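Local coordinates for LPXTG cell wall surface protein (Streptococcus gordonii, PDB 7AVK) that is a cell-wall-anchored streptococcal surface protein, probably an adhesin, whose tandem SHIRT repeats, of which this is one domain, may hold its binding region away from the cell, at residues V49-K63 and S71-A83. Residues are numbered along the deposited sequence; the frame is centred on the assembly and turned at random. Where two conformers were deposited one is given.
Sequences VKTSEGTWSFKSYDK and SDVKFVGTWEFTA. With IS8 (isothiocyanate), chain C.
Phe58 and Trp79, a non-hydrogen-bonded antiparallel pair, carry the apolar centre: Phe58 CB sits over the indole six-membered ring, 3.8 Å from its centroid. With CG anti to the backbone N (chi1 -176°), the phenyl ring runs on across the indole, bringing CD1 to 3.4 Å from Trp79 NE1. Two residues along, the roles swap: Phe81 CB lies over the six-membered ring of Trp56, 3.6 Å from its centroid. Gly77 leaves room for two rings; its CA meets the edge of Phe58 and lies 3.5 Å from Tyr61 CD1. Isothiocyanate sulfur reaches the Tyr61 ring edge. Paired backbone bonds join Thr55 to Thr82 and Ser57 to Glu80. Lys59 and Ser60 together face Thr78 in a classic beta bulge, which brings Tyr61 opposite Gly77. Asp62 N donates to Val76 O; in one conformer, Asp62 OD1 accepts Val76 N at 3.0 Å from above the carboxylate plane. Lys63 NZ, also in one conformer, bonds to Lys74 O. In the mixed sheet of this SHIRT domain, strand 73-82 lies between 55-61 and 3-11; Val22 of helix 20-23 packs on Trp56 and Trp79, and Phe9 of strand 3-11 meets Trp79 edge-to-face.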
loop_
_atom_site.group_PDB
_atom_site.type_symbol
_atom_site.label_atom_id
_atom_site.label_comp_id
_atom_site.label_asym_id
_atom_site.label_seq_id
_atom_site.Cartn_x
_atom_site.Cartn_y
_atom_site.Cartn_z
ATOM N N VAL A 49 11.965 -6.852 2.483
ATOM C CA VAL A 49 11.699 -8.120 3.195
ATOM C C VAL A 49 12.588 -9.166 2.541
ATOM O O VAL A 49 12.415 -9.435 1.350
ATOM C CB VAL A 49 10.228 -8.550 3.145
ATOM C CG1 VAL A 49 10.053 -9.989 3.614
ATOM C CG2 VAL A 49 9.381 -7.591 3.954
ATOM N N LYS A 50 13.515 -9.738 3.296
ATOM C CA LYS A 50 14.418 -10.774 2.781
ATOM C C LYS A 50 13.755 -12.128 2.986
ATOM O O LYS A 50 13.226 -12.336 4.082
ATOM C CB LYS A 50 15.783 -10.757 3.478
ATOM C CG LYS A 50 16.696 -9.608 3.082
ATOM C CD LYS A 50 17.602 -9.955 1.918
ATOM C CE LYS A 50 18.610 -8.890 1.533
ATOM N NZ LYS A 50 18.044 -7.522 1.466
ATOM N N THR A 51 13.804 -13.006 1.992
ATOM C CA THR A 51 13.226 -14.370 2.047
ATOM C C THR A 51 14.345 -15.339 1.687
ATOM O O THR A 51 15.420 -14.864 1.309
ATOM C CB THR A 51 12.016 -14.520 1.105
ATOM O OG1 THR A 51 12.467 -14.528 -0.246
ATOM C CG2 THR A 51 10.993 -13.423 1.293
ATOM N N SER A 52 14.071 -16.637 1.801
ATOM C CA SER A 52 15.064 -17.634 1.406
ATOM C C SER A 52 15.378 -17.550 -0.086
ATOM O O SER A 52 16.492 -17.882 -0.509
ATOM C CB SER A 52 14.576 -19.041 1.774
ATOM O OG SER A 52 13.519 -19.457 0.921
ATOM N N GLU A 53 14.422 -17.085 -0.894
ATOM C CA GLU A 53 14.579 -17.038 -2.343
ATOM C C GLU A 53 15.066 -15.694 -2.859
ATOM O O GLU A 53 15.573 -15.628 -3.987
ATOM C CB GLU A 53 13.253 -17.359 -3.033
ATOM C CG GLU A 53 12.565 -18.590 -2.493
ATOM C CD GLU A 53 11.245 -18.261 -1.824
ATOM O OE1 GLU A 53 11.281 -17.836 -0.644
ATOM O OE2 GLU A 53 10.180 -18.422 -2.473
ATOM N N GLY A 54 15.053 -14.626 -2.061
ATOM C CA GLY A 54 15.539 -13.328 -2.549
ATOM C C GLY A 54 15.024 -12.164 -1.730
ATOM O O GLY A 54 14.906 -12.312 -0.519
ATOM N N THR A 55 14.743 -11.035 -2.370
ATOM C CA THR A 55 14.307 -9.842 -1.644
ATOM C C THR A 55 13.033 -9.260 -2.256
ATOM O O THR A 55 12.945 -9.210 -3.484
ATOM C CB THR A 55 15.392 -8.765 -1.677
ATOM O OG1 THR A 55 16.596 -9.402 -1.261
ATOM C CG2 THR A 55 15.093 -7.595 -0.775
ATOM N N TRP A 56 12.081 -8.882 -1.424
ATOM C CA TRP A 56 10.926 -8.074 -1.835
ATOM C C TRP A 56 11.260 -6.631 -1.470
ATOM O O TRP A 56 11.624 -6.371 -0.309
ATOM C CB TRP A 56 9.665 -8.520 -1.127
ATOM C CG TRP A 56 9.110 -9.797 -1.646
ATOM C CD1 TRP A 56 9.291 -11.029 -1.117
ATOM C CD2 TRP A 56 8.243 -9.954 -2.782
ATOM N NE1 TRP A 56 8.579 -11.928 -1.841
ATOM C CE2 TRP A 56 7.924 -11.314 -2.870
ATOM C CE3 TRP A 56 7.698 -9.076 -3.727
ATOM C CZ2 TRP A 56 7.088 -11.821 -3.863
ATOM C CZ3 TRP A 56 6.834 -9.563 -4.684
ATOM C CH2 TRP A 56 6.544 -10.927 -4.756
ATOM N N SER A 57 11.121 -5.717 -2.420
ATOM C CA SER A 57 11.424 -4.296 -2.199
ATOM C C SER A 57 10.159 -3.499 -2.471
ATOM O O SER A 57 9.532 -3.704 -3.509
ATOM C CB SER A 57 12.542 -3.827 -3.082
ATOM O OG SER A 57 13.714 -4.570 -2.845
ATOM N N PHE A 58 9.824 -2.581 -1.592
ATOM C CA PHE A 58 8.643 -1.743 -1.789
ATOM C C PHE A 58 9.021 -0.688 -2.808
ATOM O O PHE A 58 9.976 0.093 -2.596
ATOM C CB PHE A 58 8.197 -1.053 -0.507
ATOM C CG PHE A 58 6.929 -0.270 -0.709
ATOM C CD1 PHE A 58 5.782 -0.932 -1.085
ATOM C CD2 PHE A 58 6.859 1.099 -0.519
ATOM C CE1 PHE A 58 4.608 -0.253 -1.272
ATOM C CE2 PHE A 58 5.669 1.779 -0.713
ATOM C CZ PHE A 58 4.541 1.100 -1.093
ATOM N N LYS A 59 8.304 -0.640 -3.926
ATOM C CA LYS A 59 8.569 0.406 -4.965
ATOM C C LYS A 59 7.917 1.823 -4.608
ATOM O O LYS A 59 8.564 2.878 -4.211
ATOM C CB LYS A 59 8.081 -0.107 -6.326
ATOM C CG LYS A 59 8.306 0.814 -7.516
ATOM C CD LYS A 59 8.126 0.100 -8.839
ATOM C CE LYS A 59 7.986 1.039 -10.017
ATOM N NZ LYS A 59 8.185 0.340 -11.309
ATOM N N SER A 60 6.596 1.811 -4.579
ATOM C CA SER A 60 5.807 3.029 -4.328
ATOM C C SER A 60 4.338 2.670 -4.311
ATOM O O SER A 60 3.950 1.582 -4.724
ATOM C CB SER A 60 6.001 4.082 -5.453
ATOM O OG SER A 60 5.710 3.487 -6.689
ATOM N N TYR A 61 3.563 3.611 -3.838
ATOM C CA TYR A 61 2.155 3.624 -4.110
ATOM C C TYR A 61 1.879 4.263 -5.477
ATOM O O TYR A 61 2.694 5.037 -6.020
ATOM C CB TYR A 61 1.396 4.395 -3.018
ATOM C CG TYR A 61 1.436 3.656 -1.678
ATOM C CD1 TYR A 61 0.602 2.562 -1.465
ATOM C CD2 TYR A 61 2.281 4.029 -0.667
ATOM C CE1 TYR A 61 0.598 1.871 -0.271
ATOM C CE2 TYR A 61 2.303 3.358 0.550
ATOM C CZ TYR A 61 1.449 2.283 0.750
ATOM O OH TYR A 61 1.447 1.565 1.927
ATOM N N ASP A 62 0.681 3.965 -6.006
ATOM C CA ASP A 62 0.178 4.407 -7.322
ATOM C C ASP A 62 -0.009 5.910 -7.388
ATOM O O ASP A 62 0.042 6.503 -8.444
ATOM C CB ASP A 62 -1.181 3.696 -7.606
ATOM C CG ASP A 62 -2.383 4.159 -6.685
ATOM O OD1 ASP A 62 -2.290 4.204 -5.435
ATOM O OD2 ASP A 62 -3.418 4.593 -7.283
ATOM N N LYS A 63 -0.340 6.496 -6.254
ATOM C CA LYS A 63 -0.548 7.923 -6.060
ATOM C C LYS A 63 0.226 8.336 -4.857
ATOM O O LYS A 63 0.380 7.584 -3.908
ATOM C CB LYS A 63 -2.059 8.148 -5.787
ATOM C CG LYS A 63 -3.001 7.777 -6.907
ATOM C CD LYS A 63 -4.478 7.867 -6.476
ATOM C CE LYS A 63 -4.874 6.854 -5.439
ATOM N NZ LYS A 63 -6.034 6.119 -5.814
ATOM N N SER A 71 -15.945 9.789 -2.186
ATOM C CA SER A 71 -15.671 8.361 -2.169
ATOM C C SER A 71 -14.531 8.052 -1.205
ATOM O O SER A 71 -13.686 8.882 -0.936
ATOM C CB SER A 71 -15.266 7.848 -3.565
ATOM O OG SER A 71 -16.272 8.145 -4.507
ATOM N N ASP A 72 -14.532 6.820 -0.714
ATOM C CA ASP A 72 -13.376 6.313 0.005
ATOM C C ASP A 72 -12.233 6.139 -0.993
ATOM O O ASP A 72 -12.452 5.988 -2.179
ATOM C CB ASP A 72 -13.675 4.965 0.662
ATOM C CG ASP A 72 -14.746 5.019 1.661
ATOM O OD1 ASP A 72 -14.895 6.077 2.298
ATOM O OD2 ASP A 72 -15.415 4.011 1.890
ATOM N N VAL A 73 -11.003 6.169 -0.477
ATOM C CA VAL A 73 -9.742 6.235 -1.223
ATOM C C VAL A 73 -9.100 4.851 -1.089
ATOM O O VAL A 73 -9.111 4.308 0.015
ATOM C CB VAL A 73 -8.802 7.352 -0.656
ATOM C CG1 VAL A 73 -7.378 7.264 -1.246
ATOM C CG2 VAL A 73 -9.467 8.672 -0.924
ATOM N N LYS A 74 -8.445 4.332 -2.179
ATOM C CA LYS A 74 -7.558 3.184 -2.079
ATOM C C LYS A 74 -6.198 3.553 -2.655
ATOM O O LYS A 74 -6.095 4.011 -3.799
ATOM C CB LYS A 74 -8.105 1.958 -2.814
ATOM C CG LYS A 74 -7.154 0.765 -2.733
ATOM C CD LYS A 74 -7.578 -0.524 -3.474
ATOM C CE LYS A 74 -8.808 -1.153 -2.856
ATOM N NZ LYS A 74 -9.086 -2.454 -3.473
ATOM N N PHE A 75 -5.154 3.290 -1.877
ATOM C CA PHE A 75 -3.776 3.394 -2.349
ATOM C C PHE A 75 -3.246 1.980 -2.583
ATOM O O PHE A 75 -3.331 1.131 -1.701
ATOM C CB PHE A 75 -2.921 4.081 -1.273
ATOM C CG PHE A 75 -3.295 5.510 -1.062
ATOM C CD1 PHE A 75 -2.949 6.474 -2.015
ATOM C CD2 PHE A 75 -3.935 5.921 0.101
ATOM C CE1 PHE A 75 -3.271 7.839 -1.840
ATOM C CE2 PHE A 75 -4.227 7.297 0.300
ATOM C CZ PHE A 75 -3.915 8.223 -0.686
ATOM N N VAL A 76 -2.686 1.763 -3.780
ATOM C CA VAL A 76 -2.146 0.455 -4.189
ATOM C C VAL A 76 -0.630 0.561 -4.176
ATOM O O VAL A 76 -0.044 1.402 -4.880
ATOM C CB VAL A 76 -2.665 0.067 -5.569
ATOM C CG1 VAL A 76 -2.017 -1.251 -6.004
ATOM C CG2 VAL A 76 -4.195 -0.055 -5.550
ATOM N N GLY A 77 0.003 -0.277 -3.358
ATOM C CA GLY A 77 1.446 -0.296 -3.212
ATOM C C GLY A 77 2.029 -1.529 -3.890
ATOM O O GLY A 77 1.564 -2.633 -3.672
ATOM N N THR A 78 3.108 -1.363 -4.687
ATOM C CA THR A 78 3.713 -2.404 -5.473
ATOM C C THR A 78 5.032 -2.814 -4.824
ATOM O O THR A 78 5.856 -1.927 -4.492
ATOM C CB THR A 78 3.981 -1.905 -6.889
ATOM O OG1 THR A 78 2.724 -1.616 -7.498
ATOM C CG2 THR A 78 4.715 -2.925 -7.719
ATOM N N TRP A 79 5.202 -4.131 -4.688
ATOM C CA TRP A 79 6.456 -4.729 -4.185
ATOM C C TRP A 79 7.088 -5.398 -5.392
ATOM O O TRP A 79 6.403 -6.040 -6.079
ATOM C CB TRP A 79 6.178 -5.671 -3.027
ATOM C CG TRP A 79 5.740 -4.997 -1.772
ATOM C CD1 TRP A 79 4.502 -4.504 -1.489
ATOM C CD2 TRP A 79 6.549 -4.775 -0.605
ATOM N NE1 TRP A 79 4.490 -3.993 -0.222
ATOM C CE2 TRP A 79 5.726 -4.146 0.346
ATOM C CE3 TRP A 79 7.875 -5.060 -0.271
ATOM C CZ2 TRP A 79 6.195 -3.777 1.605
ATOM C CZ3 TRP A 79 8.339 -4.705 0.972
ATOM C CH2 TRP A 79 7.507 -4.070 1.893
ATOM N N GLU A 80 8.395 -5.397 -5.497
ATOM C CA GLU A 80 9.119 -6.098 -6.577
ATOM C C GLU A 80 9.954 -7.213 -5.956
ATOM O O GLU A 80 10.558 -6.987 -4.999
ATOM C CB GLU A 80 10.024 -5.137 -7.337
ATOM C CG GLU A 80 9.327 -3.906 -7.892
ATOM C CD GLU A 80 8.436 -4.131 -9.100
ATOM O OE1 GLU A 80 8.420 -5.249 -9.631
ATOM O OE2 GLU A 80 7.766 -3.172 -9.507
ATOM N N PHE A 81 10.059 -8.354 -6.577
ATOM C CA PHE A 81 10.861 -9.484 -6.105
ATOM C C PHE A 81 12.107 -9.655 -6.964
ATOM O O PHE A 81 12.020 -9.598 -8.198
ATOM C CB PHE A 81 10.061 -10.787 -6.184
ATOM C CG PHE A 81 10.784 -11.981 -5.689
ATOM C CD1 PHE A 81 11.015 -12.160 -4.327
ATOM C CD2 PHE A 81 11.235 -12.941 -6.587
ATOM C CE1 PHE A 81 11.684 -13.279 -3.862
ATOM C CE2 PHE A 81 11.894 -14.079 -6.118
ATOM C CZ PHE A 81 12.120 -14.231 -4.742
ATOM N N THR A 82 13.250 -9.844 -6.324
ATOM C CA THR A 82 14.492 -10.180 -7.011
ATOM C C THR A 82 15.069 -11.430 -6.366
ATOM O O THR A 82 15.247 -11.469 -5.150
ATOM C CB THR A 82 15.493 -9.027 -6.911
ATOM O OG1 THR A 82 15.914 -8.892 -5.552
ATOM C CG2 THR A 82 14.874 -7.723 -7.365
ATOM N N ALA A 83 15.359 -12.448 -7.168
ATOM C CA ALA A 83 15.742 -13.742 -6.623
ATOM C C ALA A 83 17.230 -13.798 -6.295
ATOM O O ALA A 83 18.062 -13.259 -7.027
ATOM C CB ALA A 83 15.389 -14.857 -7.602
HETATM S S IS8 C . 4.194 6.824 -2.721
HETATM C C IS8 C . 5.398 6.249 -1.983
HETATM N N IS8 C . 6.308 5.600 -1.353
HETATM O O HOH W 1 1.549 0.763 -7.038
HETATM O O HOH W 2 -8.757 6.127 -4.507
#